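Local coordinates for cell wall surface anchor family protein (Streptococcus pneumoniae, PDB 4OQ1) that is an ancillary pilin that probably anchors the pilus to the bacterial cell wall, at residues 39-43 with 185-191; 121-127 with 139-145. The protein carries 3 engineered substitutions. One frame throughout, in Å; residues are numbered along the deposited sequence.

Contact 1 of 2, residues 39-43 with 185-191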
# COMPACT_ATOMS: atom_id res chain seq x y z
N GLU A 39 15.64 -3.74 -9.29
CA GLU A 39 14.62 -4.19 -8.32
C GLU A 39 14.61 -5.69 -8.02
O GLU A 39 14.46 -6.09 -6.91
CB GLU A 39 13.21 -3.74 -8.76
CG GLU A 39 12.11 -3.97 -7.69
CD GLU A 39 10.76 -3.34 -8.02
OE1 GLU A 39 10.01 -3.92 -8.84
OE2 GLU A 39 10.42 -2.26 -7.47
N VAL A 40 14.66 -6.52 -9.06
CA VAL A 40 14.79 -7.96 -8.85
C VAL A 40 15.98 -8.25 -7.98
O VAL A 40 15.87 -8.95 -6.98
CB VAL A 40 15.03 -8.69 -10.21
CG1 VAL A 40 15.41 -10.12 -9.98
CG2 VAL A 40 13.81 -8.54 -11.14
N VAL A 41 17.14 -7.70 -8.33
CA VAL A 41 18.35 -7.94 -7.52
C VAL A 41 18.09 -7.53 -6.07
O VAL A 41 18.35 -8.28 -5.12
CB VAL A 41 19.51 -7.13 -8.10
CG1 VAL A 41 20.62 -6.96 -7.09
CG2 VAL A 41 20.01 -7.72 -9.38
N SER A 42 17.49 -6.36 -5.90
CA SER A 42 17.21 -5.87 -4.55
C SER A 42 16.44 -6.90 -3.78
O SER A 42 16.55 -6.99 -2.60
CB SER A 42 16.50 -4.55 -4.60
OG SER A 42 15.16 -4.71 -4.96
N GLN A 43 15.67 -7.72 -4.44
CA GLN A 43 14.84 -8.66 -3.71
C GLN A 43 15.60 -9.94 -3.36
O GLN A 43 15.02 -10.79 -2.66
CB GLN A 43 13.59 -9.02 -4.49
CG GLN A 43 12.59 -7.93 -4.82
CD GLN A 43 11.53 -8.50 -5.78
OE1 GLN A 43 10.65 -9.29 -5.37
NE2 GLN A 43 11.62 -8.14 -7.06
N ILE A 185 6.14 -4.03 -2.88
CA ILE A 185 7.27 -3.29 -3.46
C ILE A 185 6.65 -2.52 -4.58
O ILE A 185 5.67 -2.93 -5.16
CB ILE A 185 8.41 -4.19 -4.05
CG1 ILE A 185 7.88 -5.18 -5.09
CG2 ILE A 185 9.18 -4.91 -2.95
CD1 ILE A 185 8.95 -5.90 -5.90
N GLY A 186 7.20 -1.36 -4.86
CA GLY A 186 6.76 -0.61 -5.97
C GLY A 186 5.40 -0.12 -5.61
O GLY A 186 5.07 0.06 -4.43
N GLU A 187 4.57 0.03 -6.63
CA GLU A 187 3.33 0.68 -6.50
C GLU A 187 2.39 0.03 -7.50
O GLU A 187 2.21 0.55 -8.61
CB GLU A 187 3.53 2.15 -6.85
CG GLU A 187 2.35 3.09 -6.79
CD GLU A 187 2.77 4.52 -7.22
OE1 GLU A 187 3.28 4.72 -8.35
OE2 GLU A 187 2.59 5.46 -6.42
N TYR A 188 1.76 -1.07 -7.15
CA TYR A 188 1.97 -1.85 -5.94
C TYR A 188 1.96 -3.31 -6.36
O TYR A 188 1.07 -3.67 -7.09
CB TYR A 188 0.79 -1.63 -5.00
CG TYR A 188 0.58 -0.23 -4.50
CD1 TYR A 188 1.42 0.33 -3.49
CD2 TYR A 188 -0.44 0.57 -5.01
CE1 TYR A 188 1.20 1.62 -3.00
CE2 TYR A 188 -0.66 1.87 -4.54
CZ TYR A 188 0.13 2.39 -3.51
OH TYR A 188 -0.14 3.65 -3.05
N ARG A 189 2.86 -4.15 -5.85
CA ARG A 189 3.08 -5.49 -6.29
C ARG A 189 3.53 -6.22 -5.07
O ARG A 189 4.34 -5.71 -4.32
CB ARG A 189 4.16 -5.58 -7.37
CG ARG A 189 3.79 -4.63 -8.53
CD ARG A 189 4.72 -4.63 -9.71
NE ARG A 189 5.67 -3.57 -9.49
CZ ARG A 189 6.91 -3.74 -9.05
NH1 ARG A 189 7.42 -4.96 -8.81
NH2 ARG A 189 7.65 -2.65 -8.86
N TYR A 190 3.00 -7.40 -4.87
CA TYR A 190 3.43 -8.23 -3.80
C TYR A 190 4.87 -8.66 -4.01
O TYR A 190 5.27 -8.97 -5.13
CB TYR A 190 2.51 -9.48 -3.75
CG TYR A 190 2.91 -10.52 -2.82
CD1 TYR A 190 2.43 -10.53 -1.51
CD2 TYR A 190 3.73 -11.54 -3.20
CE1 TYR A 190 2.79 -11.45 -0.60
CE2 TYR A 190 4.09 -12.52 -2.27
CZ TYR A 190 3.58 -12.49 -1.01
OH TYR A 190 3.92 -13.41 -0.11
N SER A 191 5.63 -8.73 -2.94
CA SER A 191 6.89 -9.41 -2.96
C SER A 191 7.10 -9.93 -1.59
O SER A 191 7.01 -9.17 -0.63
CB SER A 191 8.04 -8.48 -3.33
OG SER A 191 9.29 -8.97 -2.85
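A small polar contact between domains joins Glu39, on helix 37-42 of the N-terminal domain, and Gln43, one turn on, to Arg189, Ser191 and Ile185 around a turn of the next domain. The heart of it is a salt bridge. Turned away from the backbone N at chi1 (-171°) and straight beyond it, the Glu39 chain carries its carboxylate out to the Arg189 guanidinium, which comes from the opposite direction. Arg189 NH2 donates to the syn lone pairs of both oxygens, at 2.7 Å to Glu39 OE1 and 3.1 Å to Glu39 OE2. Arg189 NH1 adds a bond of 2.8 Å to Glu39 OE1 from above the carboxylate plane; the two flat groups are turned 35° apart, and the grip is skewed. Asn36 ND2 also binds Glu39 OE1, giving that oxygen three donors. Gln43 OE1 accepts a hydrogen bond from Ser191 OG at 2.9 Å, the donor tilted from the carbonyl plane. Between the two polar links sits the CD1 methyl of Ile185, 3.7 Å from Gln43 CD and equally far from Glu39 OE1. Ile185 N bonds to Arg189 O across the turn, which has a cis peptide before Tyr188; the return bond from Arg189 N to Ile185 O is weak. Residues 39-43 and the hairpin of strands 177-185 and 189-190 thus form a small polar interface between the N-terminal domain and a prealbumin-like, CnaB-type domain.

Contact 2 of 2, residues 121-127 with 139-145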
# COMPACT_ATOMS: atom_id res chain seq x y z
N TYR A 121 12.44 -15.56 -11.95
CA TYR A 121 12.66 -14.97 -13.27
C TYR A 121 12.80 -16.10 -14.27
O TYR A 121 13.92 -16.46 -14.69
CB TYR A 121 13.83 -14.09 -13.27
CG TYR A 121 13.86 -13.20 -14.46
CD1 TYR A 121 13.59 -11.82 -14.32
CD2 TYR A 121 14.12 -13.67 -15.72
CE1 TYR A 121 13.55 -11.00 -15.43
CE2 TYR A 121 14.13 -12.87 -16.83
CZ TYR A 121 13.84 -11.52 -16.69
OH TYR A 121 13.88 -10.68 -17.83
N PRO A 122 11.66 -16.65 -14.67
CA PRO A 122 11.58 -17.65 -15.72
C PRO A 122 11.88 -17.06 -17.05
O PRO A 122 11.48 -15.96 -17.36
CB PRO A 122 10.15 -18.16 -15.62
CG PRO A 122 9.42 -17.10 -14.92
CD PRO A 122 10.34 -16.34 -14.08
N ALA A 123 12.54 -17.86 -17.87
CA ALA A 123 13.03 -17.46 -19.15
C ALA A 123 13.46 -18.71 -19.98
O ALA A 123 14.32 -19.45 -19.59
CB ALA A 123 14.20 -16.52 -18.97
N GLU A 124 12.89 -18.86 -21.14
CA GLU A 124 13.16 -19.95 -21.99
C GLU A 124 13.88 -19.54 -23.22
O GLU A 124 13.28 -18.86 -24.07
CB GLU A 124 11.89 -20.58 -22.37
CG GLU A 124 11.22 -21.17 -21.09
CD GLU A 124 9.81 -21.77 -21.36
OE1 GLU A 124 9.39 -21.88 -22.52
OE2 GLU A 124 9.15 -22.14 -20.36
N PHE A 125 15.14 -19.98 -23.32
CA PHE A 125 15.91 -19.63 -24.49
C PHE A 125 17.04 -20.63 -24.71
O PHE A 125 17.39 -21.45 -23.81
CB PHE A 125 16.47 -18.20 -24.39
CG PHE A 125 17.31 -17.96 -23.18
CD1 PHE A 125 16.77 -17.69 -21.92
CD2 PHE A 125 18.69 -18.01 -23.28
CE1 PHE A 125 17.60 -17.52 -20.84
CE2 PHE A 125 19.50 -17.81 -22.20
CZ PHE A 125 18.96 -17.52 -20.99
N LEU A 126 17.72 -20.46 -25.84
CA LEU A 126 18.91 -21.24 -26.06
C LEU A 126 20.03 -20.25 -26.17
O LEU A 126 19.81 -19.12 -26.57
CB LEU A 126 18.85 -21.94 -27.44
CG LEU A 126 17.83 -22.99 -27.81
CD1 LEU A 126 18.20 -23.65 -29.12
CD2 LEU A 126 17.79 -24.01 -26.74
N PHE A 127 21.18 -20.71 -25.79
CA PHE A 127 22.41 -20.02 -26.17
C PHE A 127 23.51 -20.99 -26.69
O PHE A 127 23.62 -22.11 -26.24
CB PHE A 127 22.90 -19.11 -25.02
CG PHE A 127 23.38 -19.80 -23.79
CD1 PHE A 127 24.73 -20.15 -23.64
CD2 PHE A 127 22.48 -20.19 -22.81
CE1 PHE A 127 25.21 -20.73 -22.48
CE2 PHE A 127 22.93 -20.85 -21.66
CZ PHE A 127 24.28 -21.14 -21.50
N ILE A 139 23.09 -11.88 -23.74
CA ILE A 139 21.69 -12.14 -24.01
C ILE A 139 20.77 -11.31 -23.10
O ILE A 139 20.91 -11.32 -21.89
CB ILE A 139 21.36 -13.60 -23.76
CG1 ILE A 139 22.03 -14.40 -24.87
CG2 ILE A 139 19.85 -13.86 -23.70
CD1 ILE A 139 21.86 -15.86 -24.79
N VAL A 140 19.79 -10.67 -23.72
CA VAL A 140 18.79 -9.89 -23.01
C VAL A 140 17.57 -10.83 -22.83
O VAL A 140 16.83 -11.07 -23.78
CB VAL A 140 18.39 -8.60 -23.79
CG1 VAL A 140 17.49 -7.73 -22.95
CG2 VAL A 140 19.58 -7.78 -24.28
N ALA A 141 17.37 -11.36 -21.63
CA ALA A 141 16.43 -12.49 -21.47
C ALA A 141 15.00 -12.01 -21.22
O ALA A 141 14.79 -11.17 -20.33
CB ALA A 141 16.86 -13.29 -20.26
N LYS A 142 14.00 -12.52 -21.97
CA LYS A 142 12.66 -12.08 -21.85
C LYS A 142 12.10 -12.90 -20.74
O LYS A 142 12.34 -14.08 -20.67
CB LYS A 142 11.84 -12.33 -23.11
CG LYS A 142 10.35 -12.07 -22.91
CD LYS A 142 9.76 -11.77 -24.27
CE LYS A 142 8.42 -11.03 -24.12
NZ LYS A 142 7.49 -11.98 -23.55
N LYS A 143 11.40 -12.24 -19.84
CA LYS A 143 10.75 -12.96 -18.73
C LYS A 143 9.51 -13.67 -19.27
O LYS A 143 8.72 -13.13 -20.00
CB LYS A 143 10.40 -11.99 -17.56
CG LYS A 143 9.96 -12.69 -16.28
CD LYS A 143 9.43 -11.68 -15.24
CE LYS A 143 9.08 -12.44 -13.97
NZ LYS A 143 8.89 -11.49 -12.84
N THR A 144 9.34 -14.89 -18.82
CA THR A 144 8.19 -15.70 -19.14
C THR A 144 7.25 -15.93 -17.90
O THR A 144 7.55 -15.56 -16.81
CB THR A 144 8.66 -17.03 -19.77
OG1 THR A 144 7.53 -17.79 -20.12
CG2 THR A 144 9.41 -17.78 -18.84
N ASP A 145 6.11 -16.54 -18.14
CA ASP A 145 5.17 -16.91 -17.08
C ASP A 145 4.62 -15.71 -16.37
O ASP A 145 4.67 -15.66 -15.17
CB ASP A 145 5.87 -17.78 -16.07
CG ASP A 145 5.97 -19.25 -16.49
OD1 ASP A 145 5.57 -19.62 -17.62
OD2 ASP A 145 6.43 -20.06 -15.66
O HOH W 1 12.57 -16.01 -22.36
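Tyr121 and Pro122, on strand 120-129, meet the chain leaving strand 137-140 at a seam of the N-terminal beta domain, where the mixed sheet curls round so that strands from near its two ends face each other, consistent with an Ig-like beta-sandwich. The two segments run 136° apart and do not pair as neighbouring strands. On the hydrophobic side, Ile139 CD1 lies 3.4 Å from Phe127 CB and also reaches Phe125 CE2, while Ile139 CG2 sits over a face of the Phe125 ring; Leu30 and Leu32 of strand 28-33 pack against the same group. Ala141 CB continues this layer toward Phe125 and Ala123. Farther along, the Tyr121 hydroxyl gives its proton to Ala141 O at 2.7 Å and is also bonded to Glu35 N, which ties the ring to a loop beside the seam. With its CG anti to N (chi1 -169°), Lys143 lays its aliphatic chain across the Tyr121 ring: CG stands 4.0 Å from the centroid, 6° off the normal, a clear CH-pi contact. The one backbone-to-backbone hydrogen bond is Thr144 N to Pro122 O, 2.8 Å long and nearly straight at 172°. Beside it the packing is tight, Thr144 CG2 coming within 3.3 Å of Pro122 CB. A water finishes the seam by donating to Lys142 O at 2.6 Å and accepting weakly from Glu124 N at 3.1 Å.

How the contacts relate
Contact 1 lies at the surface and joins two domains, whereas contact 2 is partly buried and closes up a single one; helix 37-42 and strand 120-129 both belong to the N-terminal domain. Their centres are 19 Å apart and their nearest atoms about 5 Å, without touching. In sequence, both segments of contact 2 fall between those of contact 1. The chemistry follows the setting: the interdomain contact depends on charge and a polar bond with one isoleucine methyl between them, while contact 2 draws on aromatic and aliphatic side chains, a tyrosine hydroxyl, one backbone bond and a bridging water.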